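Local coordinates for gram-negative insecticidal protein (Chromobacterium piscinae, PDB 6FBM), which is an insecticidal toxin of the MACPF and beta-tripod families, and probably acts by forming pores in the membranes of target cells, at residues L105-D113 with N231-T239; K459-W470 with C482-P493. One frame throughout, in Å; residues are numbered along the deposited sequence.

Interaction 1. Residues L105-D113 with N231-T239; sequences LSVDFTTTD and NSTIRLTAT
Arg235 reaches from strand 232-239 to the C-terminal end of helix 102-108, where its NH1 meets two successive carbonyls. The bond to Val107 O measures 2.9 Å with an N-H...O angle of 147°; NH1 stands above the plane of that carbonyl, 70° out of it. The second, from NH1 to Ser106 O, is also 2.9 Å but weak and clearly bent. With its chain extended from CG to NE, the arginine passes Asp108 O with CD at 3.6 Å, and Thr110 N lies over one face of the guanidinium. On one flank Val107 CG1 packs against Thr237 OG1 at 3.7 Å, the two side chains crossing at about a right angle. On the other, Thr233 OG1 donates to the syn lone pair of Asp113 OD2 over 3.1 Å.

Thr110 positions that aspartate: it is the N-cap of helix 111-115, and its OG1, folded between its own N and carbonyl carbon (chi1 61°), accepts from Asp113 N at 3.1 Å. Farther out, Asp108 O receives Ser184 OG from the neighbouring strand 179-187, while the Phe109 ring meets Tyr84 and Tyr121 edge-to-face.

The two short helices are thus pinned to the sheet of the MACPF domain by polar contacts. A cationic group at carbonyls of a helix C-terminus should be electrostatically favourable, complementing the negative end of the helix dipole.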
loop_
_atom_site.group_PDB
_atom_site.type_symbol
_atom_site.label_atom_id
_atom_site.label_comp_id
_atom_site.label_asym_id
_atom_site.label_seq_id
_atom_site.Cartn_x
_atom_site.Cartn_y
_atom_site.Cartn_z
ATOM N N LEU A 105 5.995 -2.354 -38.746
ATOM C CA LEU A 105 6.765 -3.406 -39.431
ATOM C C LEU A 105 7.983 -3.877 -38.658
ATOM O O LEU A 105 8.179 -5.079 -38.510
ATOM C CB LEU A 105 7.211 -2.963 -40.823
ATOM C CG LEU A 105 6.097 -2.790 -41.842
ATOM C CD1 LEU A 105 6.684 -2.155 -43.089
ATOM C CD2 LEU A 105 5.450 -4.112 -42.184
ATOM N N SER A 106 8.799 -2.949 -38.183
ATOM C CA SER A 106 10.006 -3.322 -37.431
ATOM C C SER A 106 9.708 -3.680 -35.993
ATOM O O SER A 106 10.517 -4.309 -35.343
ATOM C CB SER A 106 11.083 -2.246 -37.524
ATOM O OG SER A 106 11.631 -2.293 -38.816
ATOM N N VAL A 107 8.558 -3.262 -35.492
ATOM C CA VAL A 107 8.040 -3.771 -34.234
ATOM C C VAL A 107 7.675 -5.253 -34.417
ATOM O O VAL A 107 8.070 -6.081 -33.600
ATOM C CB VAL A 107 6.847 -2.927 -33.705
ATOM C CG1 VAL A 107 6.119 -3.640 -32.539
ATOM C CG2 VAL A 107 7.363 -1.554 -33.292
ATOM N N ASP A 108 6.978 -5.571 -35.504
ATOM C CA ASP A 108 6.450 -6.920 -35.738
ATOM C C ASP A 108 7.421 -7.937 -36.346
ATOM O O ASP A 108 7.277 -9.133 -36.101
ATOM C CB ASP A 108 5.219 -6.851 -36.646
ATOM C CG ASP A 108 4.040 -6.141 -35.990
ATOM O OD1 ASP A 108 3.945 -6.102 -34.730
ATOM O OD2 ASP A 108 3.210 -5.606 -36.752
ATOM N N PHE A 109 8.367 -7.471 -37.163
ATOM C CA PHE A 109 9.247 -8.341 -37.952
ATOM C C PHE A 109 10.669 -7.825 -37.933
ATOM O O PHE A 109 10.894 -6.617 -37.891
ATOM C CB PHE A 109 8.797 -8.379 -39.415
ATOM C CG PHE A 109 7.341 -8.675 -39.599
ATOM C CD1 PHE A 109 6.823 -9.907 -39.256
ATOM C CD2 PHE A 109 6.490 -7.713 -40.125
ATOM C CE1 PHE A 109 5.483 -10.185 -39.443
ATOM C CE2 PHE A 109 5.146 -7.969 -40.305
ATOM C CZ PHE A 109 4.636 -9.210 -39.957
ATOM N N THR A 110 11.637 -8.731 -38.003
ATOM C CA THR A 110 13.036 -8.327 -38.131
ATOM C C THR A 110 13.202 -7.663 -39.488
ATOM O O THR A 110 12.466 -7.922 -40.427
ATOM C CB THR A 110 14.038 -9.487 -38.052
ATOM O OG1 THR A 110 13.789 -10.419 -39.119
ATOM C CG2 THR A 110 13.986 -10.194 -36.688
ATOM N N THR A 111 14.184 -6.796 -39.570
ATOM C CA THR A 111 14.470 -6.134 -40.804
ATOM C C THR A 111 14.924 -7.152 -41.888
ATOM O O THR A 111 14.584 -7.013 -43.051
ATOM C CB THR A 111 15.492 -4.992 -40.582
ATOM O OG1 THR A 111 15.471 -4.141 -41.743
ATOM C CG2 THR A 111 16.904 -5.519 -40.306
ATOM N N THR A 112 15.645 -8.192 -41.495
ATOM C CA THR A 112 16.014 -9.251 -42.429
ATOM C C THR A 112 14.763 -9.920 -43.078
ATOM O O THR A 112 14.650 -9.991 -44.311
ATOM C CB THR A 112 16.931 -10.298 -41.728
ATOM O OG1 THR A 112 18.188 -9.691 -41.393
ATOM C CG2 THR A 112 17.221 -11.499 -42.650
ATOM N N ASP A 113 13.822 -10.360 -42.239
ATOM C CA ASP A 113 12.594 -11.010 -42.713
ATOM C C ASP A 113 11.764 -10.107 -43.589
ATOM O O ASP A 113 11.112 -10.573 -44.514
ATOM C CB ASP A 113 11.742 -11.516 -41.540
ATOM C CG ASP A 113 12.374 -12.695 -40.818
ATOM O OD1 ASP A 113 13.169 -13.411 -41.405
ATOM O OD2 ASP A 113 12.091 -12.932 -39.646
ATOM N N ASN A 231 9.724 -22.784 -37.486
ATOM C CA ASN A 231 10.090 -22.143 -38.768
ATOM C C ASN A 231 9.566 -20.713 -38.948
ATOM O O ASN A 231 9.484 -20.224 -40.085
ATOM C CB ASN A 231 9.642 -23.015 -39.941
ATOM C CG ASN A 231 10.264 -24.393 -39.908
ATOM O OD1 ASN A 231 9.554 -25.410 -39.833
ATOM N ND2 ASN A 231 11.588 -24.439 -39.920
ATOM N N SER A 232 9.223 -20.035 -37.847
ATOM C CA SER A 232 8.906 -18.590 -37.893
ATOM C C SER A 232 9.660 -17.810 -36.835
ATOM O O SER A 232 9.984 -18.316 -35.776
ATOM C CB SER A 232 7.401 -18.321 -37.714
ATOM O OG SER A 232 6.617 -19.107 -38.585
ATOM N N THR A 233 9.923 -16.552 -37.151
ATOM C CA THR A 233 10.237 -15.539 -36.143
ATOM C C THR A 233 8.903 -14.940 -35.643
ATOM O O THR A 233 8.116 -14.362 -36.416
ATOM C CB THR A 233 11.128 -14.434 -36.724
ATOM O OG1 THR A 233 12.239 -15.021 -37.413
ATOM C CG2 THR A 233 11.639 -13.531 -35.612
ATOM N N ILE A 234 8.680 -15.082 -34.335
ATOM C CA ILE A 234 7.416 -14.763 -33.703
ATOM C C ILE A 234 7.647 -13.705 -32.620
ATOM O O ILE A 234 8.548 -13.826 -31.798
ATOM C CB ILE A 234 6.767 -16.044 -33.125
ATOM C CG1 ILE A 234 6.414 -16.981 -34.274
ATOM C CG2 ILE A 234 5.464 -15.718 -32.371
ATOM C CD1 ILE A 234 5.775 -18.298 -33.851
ATOM N N ARG A 235 6.811 -12.670 -32.636
ATOM C CA ARG A 235 6.785 -11.660 -31.578
ATOM C C ARG A 235 5.375 -11.487 -31.039
ATOM O O ARG A 235 4.382 -11.741 -31.747
ATOM C CB ARG A 235 7.314 -10.333 -32.111
ATOM C CG ARG A 235 8.811 -10.352 -32.346
ATOM C CD ARG A 235 9.274 -9.150 -33.113
ATOM N NE ARG A 235 10.726 -9.082 -33.268
ATOM C CZ ARG A 235 11.387 -8.055 -33.825
ATOM N NH1 ARG A 235 10.729 -7.013 -34.331
ATOM N NH2 ARG A 235 12.718 -8.084 -33.919
ATOM N N LEU A 236 5.308 -11.092 -29.773
ATOM C CA LEU A 236 4.063 -10.739 -29.114
ATOM C C LEU A 236 4.190 -9.305 -28.577
ATOM O O LEU A 236 5.025 -9.050 -27.724
ATOM C CB LEU A 236 3.783 -11.707 -27.975
ATOM C CG LEU A 236 2.422 -11.550 -27.309
ATOM C CD1 LEU A 236 1.289 -11.763 -28.289
ATOM C CD2 LEU A 236 2.320 -12.564 -26.184
ATOM N N THR A 237 3.382 -8.382 -29.102
ATOM C CA THR A 237 3.376 -6.996 -28.660
ATOM C C THR A 237 2.008 -6.642 -28.074
ATOM O O THR A 237 0.961 -6.943 -28.663
ATOM C CB THR A 237 3.699 -6.057 -29.823
ATOM O OG1 THR A 237 4.947 -6.439 -30.382
ATOM C CG2 THR A 237 3.869 -4.624 -29.355
ATOM N N ALA A 238 2.030 -5.997 -26.912
ATOM C CA ALA A 238 0.814 -5.639 -26.204
ATOM C C ALA A 238 0.615 -4.133 -26.325
ATOM O O ALA A 238 1.537 -3.373 -26.082
ATOM C CB ALA A 238 0.914 -6.052 -24.750
ATOM N N THR A 239 -0.574 -3.716 -26.703
ATOM C CA THR A 239 -0.936 -2.307 -26.624
ATOM C C THR A 239 -2.022 -2.229 -25.583
ATOM O O THR A 239 -3.102 -2.766 -25.790
ATOM C CB THR A 239 -1.448 -1.766 -27.963
ATOM O OG1 THR A 239 -0.465 -2.012 -28.948
ATOM C CG2 THR A 239 -1.661 -0.299 -27.889
#

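Interaction 2. Residues K459-W470 with C482-P493; sequences KGTGARKDVSLW and CFAGVPNYNNPP
Trp470 and Ala484 form one hydrogen-bonded pair of an antiparallel beta hairpin, strands 468-473 and 484-486, within a three-stranded sheet that 450-457 completes. Ser468 and Val486 make the other such pair, with Ser468 N to Val486 O at 2.9 Å. Between them Leu469 faces Gly485 in a non-hydrogen-bonded pair, on the side where Leu469 CD1 lies over the Phe483 ring. Leu469 and Phe483 also touch Met422 of strand 421-426.

Trp470 leaves the opposite side of the sheet. Its CB passes Ala484 O, and CG sits anti to its own carbonyl carbon (chi1 -71°), carrying the indole against the loop 487-493 that follows the second strand. CD1 abuts Val486 CG2 at 3.5 Å. NE1 donates to a water 2.9 Å away, which in turn lies in donating geometry to Asn488 O and Asn490 O. Over the five-membered ring comes Pro493 CG, 3.5 Å from the centroid and 15° off the normal, a CH-pi contact. At the far rim CZ2 approaches Asn490 O, and CH2 meets Asn491 OD1 edge-on, near the ring plane.

The same loop is braced by Ser468 OG, which donates to Asn488 O at 2.8 Å, and by an Asx turn in which Asn490 N donates to Asn488 OD1. Asp497 of helix 495-500 accepts from the amides of Asn488 and Asn490.

Tyr489 is sandwiched: Lys459 CE covers one face and Asp466 CB the other, with the Asp466 carboxylate stacked 23° from the ring plane. The phenol OH is hydrogen-bonded to Asp458, and Asp466 OD1 lies 3.1 Å from Tyr489 OH.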
loop_
_atom_site.group_PDB
_atom_site.type_symbol
_atom_site.label_atom_id
_atom_site.label_comp_id
_atom_site.label_asym_id
_atom_site.label_seq_id
_atom_site.Cartn_x
_atom_site.Cartn_y
_atom_site.Cartn_z
ATOM N N LYS A 459 18.161 -44.769 -79.917
ATOM C CA LYS A 459 17.906 -45.553 -81.130
ATOM C C LYS A 459 19.153 -46.339 -81.563
ATOM O O LYS A 459 20.275 -45.835 -81.501
ATOM C CB LYS A 459 17.258 -44.732 -82.232
ATOM C CG LYS A 459 18.127 -43.711 -82.915
ATOM C CD LYS A 459 17.347 -42.399 -83.179
ATOM C CE LYS A 459 16.112 -42.508 -84.030
ATOM N NZ LYS A 459 15.815 -41.178 -84.702
ATOM N N GLY A 460 18.915 -47.599 -81.927
ATOM C CA GLY A 460 19.958 -48.602 -82.076
ATOM C C GLY A 460 19.967 -49.628 -80.959
ATOM O O GLY A 460 20.361 -50.776 -81.184
ATOM N N THR A 461 19.556 -49.221 -79.755
ATOM C CA THR A 461 19.534 -50.124 -78.582
ATOM C C THR A 461 18.549 -51.298 -78.756
ATOM O O THR A 461 18.807 -52.421 -78.312
ATOM C CB THR A 461 19.267 -49.322 -77.275
ATOM O OG1 THR A 461 19.718 -50.053 -76.120
ATOM C CG2 THR A 461 17.811 -48.999 -77.122
ATOM N N GLY A 462 17.423 -51.011 -79.428
ATOM C CA GLY A 462 16.347 -51.975 -79.626
ATOM C C GLY A 462 15.513 -52.192 -78.386
ATOM O O GLY A 462 15.164 -53.319 -78.069
ATOM N N ALA A 463 15.181 -51.116 -77.681
ATOM C CA ALA A 463 14.370 -51.192 -76.472
ATOM C C ALA A 463 12.988 -50.804 -76.890
ATOM O O ALA A 463 12.837 -49.924 -77.742
ATOM C CB ALA A 463 14.886 -50.238 -75.408
ATOM N N ARG A 464 11.980 -51.442 -76.286
ATOM C CA ARG A 464 10.556 -51.189 -76.617
ATOM C C ARG A 464 10.260 -49.717 -76.493
ATOM O O ARG A 464 9.713 -49.091 -77.421
ATOM C CB ARG A 464 9.598 -51.952 -75.691
ATOM C CG ARG A 464 9.909 -53.429 -75.571
ATOM C CD ARG A 464 8.723 -54.289 -75.247
ATOM N NE ARG A 464 9.148 -55.689 -75.352
ATOM C CZ ARG A 464 9.822 -56.365 -74.410
ATOM N NH1 ARG A 464 10.164 -55.791 -73.247
ATOM N NH2 ARG A 464 10.157 -57.633 -74.638
ATOM N N LYS A 465 10.662 -49.178 -75.333
ATOM C CA LYS A 465 10.468 -47.773 -75.014
ATOM C C LYS A 465 11.591 -46.979 -75.631
ATOM O O LYS A 465 12.683 -47.501 -75.882
ATOM C CB LYS A 465 10.424 -47.536 -73.512
ATOM C CG LYS A 465 9.455 -48.431 -72.741
ATOM C CD LYS A 465 9.410 -48.079 -71.295
ATOM C CE LYS A 465 9.327 -49.315 -70.373
ATOM N NZ LYS A 465 8.607 -48.887 -69.135
ATOM N N ASP A 466 11.309 -45.710 -75.868
ATOM C CA ASP A 466 12.249 -44.798 -76.491
ATOM C C ASP A 466 12.502 -43.601 -75.577
ATOM O O ASP A 466 11.682 -43.268 -74.718
ATOM C CB ASP A 466 11.672 -44.308 -77.823
ATOM C CG ASP A 466 11.424 -45.430 -78.826
ATOM O OD1 ASP A 466 12.021 -46.542 -78.699
ATOM O OD2 ASP A 466 10.650 -45.144 -79.768
ATOM N N VAL A 467 13.665 -42.969 -75.759
ATOM C CA VAL A 467 13.993 -41.730 -75.046
ATOM C C VAL A 467 14.944 -40.874 -75.838
ATOM O O VAL A 467 15.797 -41.387 -76.549
ATOM C CB VAL A 467 14.593 -42.017 -73.649
ATOM C CG1 VAL A 467 16.014 -42.569 -73.741
ATOM C CG2 VAL A 467 14.529 -40.784 -72.761
ATOM N N SER A 468 14.766 -39.564 -75.699
ATOM C CA SER A 468 15.692 -38.561 -76.202
ATOM C C SER A 468 15.940 -37.529 -75.093
ATOM O O SER A 468 14.997 -37.073 -74.451
ATOM C CB SER A 468 15.117 -37.860 -77.437
ATOM O OG SER A 468 14.695 -38.793 -78.417
ATOM N N LEU A 469 17.201 -37.160 -74.900
ATOM C CA LEU A 469 17.596 -36.187 -73.894
ATOM C C LEU A 469 17.760 -34.819 -74.547
ATOM O O LEU A 469 18.561 -34.646 -75.458
ATOM C CB LEU A 469 18.898 -36.617 -73.219
ATOM C CG LEU A 469 18.949 -38.053 -72.734
ATOM C CD1 LEU A 469 20.268 -38.275 -72.024
ATOM C CD2 LEU A 469 17.777 -38.411 -71.824
ATOM N N TRP A 470 17.000 -33.856 -74.048
ATOM C CA TRP A 470 16.926 -32.516 -74.593
ATOM C C TRP A 470 17.269 -31.494 -73.517
ATOM O O TRP A 470 17.022 -31.726 -72.332
ATOM C CB TRP A 470 15.499 -32.262 -75.100
ATOM C CG TRP A 470 15.140 -33.035 -76.336
ATOM C CD1 TRP A 470 14.495 -34.248 -76.400
ATOM C CD2 TRP A 470 15.406 -32.659 -77.689
ATOM N NE1 TRP A 470 14.348 -34.637 -77.707
ATOM C CE2 TRP A 470 14.900 -33.679 -78.518
ATOM C CE3 TRP A 470 16.033 -31.559 -78.283
ATOM C CZ2 TRP A 470 15.007 -33.631 -79.918
ATOM C CZ3 TRP A 470 16.115 -31.496 -79.686
ATOM C CH2 TRP A 470 15.605 -32.533 -80.481
ATOM N N CYS A 482 21.510 -28.948 -68.216
ATOM C CA CYS A 482 20.943 -30.214 -67.824
ATOM C C CYS A 482 20.062 -30.737 -68.946
ATOM O O CYS A 482 19.893 -30.073 -69.993
ATOM C CB CYS A 482 20.153 -29.989 -66.533
ATOM S SG CYS A 482 21.217 -29.548 -65.111
ATOM N N PHE A 483 19.504 -31.925 -68.736
ATOM C CA PHE A 483 18.641 -32.517 -69.742
ATOM C C PHE A 483 17.325 -33.017 -69.186
ATOM O O PHE A 483 17.153 -33.110 -67.980
ATOM C CB PHE A 483 19.370 -33.625 -70.500
ATOM C CG PHE A 483 19.979 -34.658 -69.630
ATOM C CD1 PHE A 483 21.262 -34.487 -69.150
ATOM C CD2 PHE A 483 19.290 -35.819 -69.316
ATOM C CE1 PHE A 483 21.848 -35.454 -68.347
ATOM C CE2 PHE A 483 19.873 -36.796 -68.535
ATOM C CZ PHE A 483 21.145 -36.616 -68.050
ATOM N N ALA A 484 16.398 -33.307 -70.088
ATOM C CA ALA A 484 15.123 -33.900 -69.753
ATOM C C ALA A 484 14.826 -34.947 -70.805
ATOM O O ALA A 484 14.988 -34.674 -71.989
ATOM C CB ALA A 484 14.048 -32.837 -69.772
ATOM N N GLY A 485 14.413 -36.134 -70.391
ATOM C CA GLY A 485 13.958 -37.168 -71.300
ATOM C C GLY A 485 12.559 -36.931 -71.871
ATOM O O GLY A 485 11.612 -36.598 -71.153
ATOM N N VAL A 486 12.440 -37.113 -73.176
ATOM C CA VAL A 486 11.159 -37.193 -73.871
ATOM C C VAL A 486 11.020 -38.642 -74.319
ATOM O O VAL A 486 11.956 -39.182 -74.902
ATOM C CB VAL A 486 11.151 -36.254 -75.100
ATOM C CG1 VAL A 486 9.817 -36.267 -75.786
ATOM C CG2 VAL A 486 11.472 -34.817 -74.685
ATOM N N PRO A 487 9.861 -39.289 -74.080
ATOM C CA PRO A 487 9.751 -40.755 -74.357
ATOM C C PRO A 487 9.527 -41.143 -75.849
ATOM O O PRO A 487 8.824 -42.104 -76.149
ATOM C CB PRO A 487 8.565 -41.173 -73.485
ATOM C CG PRO A 487 7.701 -39.975 -73.468
ATOM C CD PRO A 487 8.604 -38.754 -73.509
ATOM N N ASN A 488 10.170 -40.431 -76.768
ATOM C CA ASN A 488 10.007 -40.618 -78.205
ATOM C C ASN A 488 11.142 -39.900 -78.948
ATOM O O ASN A 488 11.928 -39.159 -78.337
ATOM C CB ASN A 488 8.652 -40.073 -78.660
ATOM C CG ASN A 488 8.510 -38.569 -78.420
ATOM O OD1 ASN A 488 9.357 -37.766 -78.854
ATOM N ND2 ASN A 488 7.446 -38.178 -77.705
ATOM N N TYR A 489 11.187 -40.086 -80.265
ATOM C CA TYR A 489 12.251 -39.544 -81.105
ATOM C C TYR A 489 11.830 -38.303 -81.874
ATOM O O TYR A 489 12.436 -37.996 -82.897
ATOM C CB TYR A 489 12.758 -40.605 -82.085
ATOM C CG TYR A 489 13.267 -41.881 -81.460
ATOM C CD1 TYR A 489 14.215 -41.848 -80.458
ATOM C CD2 TYR A 489 12.823 -43.135 -81.895
ATOM C CE1 TYR A 489 14.698 -43.031 -79.873
ATOM C CE2 TYR A 489 13.293 -44.316 -81.318
ATOM C CZ TYR A 489 14.241 -44.248 -80.306
ATOM O OH TYR A 489 14.727 -45.399 -79.734
ATOM N N ASN A 490 10.838 -37.571 -81.379
ATOM C CA ASN A 490 10.397 -36.354 -82.048
ATOM C C ASN A 490 11.550 -35.341 -82.084
ATOM O O ASN A 490 12.220 -35.146 -81.073
ATOM C CB ASN A 490 9.178 -35.722 -81.347
ATOM C CG ASN A 490 7.986 -36.651 -81.258
ATOM O OD1 ASN A 490 7.961 -37.712 -81.859
ATOM N ND2 ASN A 490 7.008 -36.264 -80.465
ATOM N N ASN A 491 11.751 -34.698 -83.245
ATOM C CA ASN A 491 12.911 -33.832 -83.516
ATOM C C ASN A 491 12.495 -32.651 -84.407
ATOM O O ASN A 491 12.469 -32.801 -85.625
ATOM C CB ASN A 491 14.011 -34.670 -84.194
ATOM C CG ASN A 491 15.312 -33.895 -84.448
ATOM O OD1 ASN A 491 15.457 -32.727 -84.091
ATOM N ND2 ASN A 491 16.273 -34.566 -85.070
ATOM N N PRO A 492 12.178 -31.475 -83.857
ATOM C CA PRO A 492 12.205 -31.164 -82.425
ATOM C C PRO A 492 10.952 -31.669 -81.699
ATOM O O PRO A 492 9.960 -32.003 -82.358
ATOM C CB PRO A 492 12.217 -29.637 -82.409
ATOM C CG PRO A 492 11.455 -29.249 -83.637
ATOM C CD PRO A 492 11.533 -30.397 -84.629
ATOM N N PRO A 493 10.989 -31.729 -80.348
ATOM C CA PRO A 493 9.801 -32.132 -79.603
ATOM C C PRO A 493 8.635 -31.154 -79.770
ATOM O O PRO A 493 8.844 -29.956 -79.877
ATOM C CB PRO A 493 10.296 -32.166 -78.148
ATOM C CG PRO A 493 11.759 -32.415 -78.259
ATOM C CD PRO A 493 12.158 -31.605 -79.452
HETATM O O HOH W 1 13.600 -39.026 -84.990
HETATM O O HOH W 2 12.178 -36.385 -78.523
#

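How the interactions relate
Interaction 1 and interaction 2 belong to separate parts of an elongated chain: their centres are 52 Å apart, their nearest atoms about 27 Å, and neither touches the other. Along the chain both segments of interaction 1 precede those of interaction 2. Interaction 1 lies within the MAC/Perforin domain, its centre about 12 Å from that of the chain; interaction 2 lies in the part related to Vps62, its centre about 41 Å away. Their reach in sequence also differs: 117 residues separate the segments of interaction 1, against 11 in interaction 2. One joins helices to a sheet; the other organises a hairpin and its following loop. Neither is touched by another chain of the four-chain assembly.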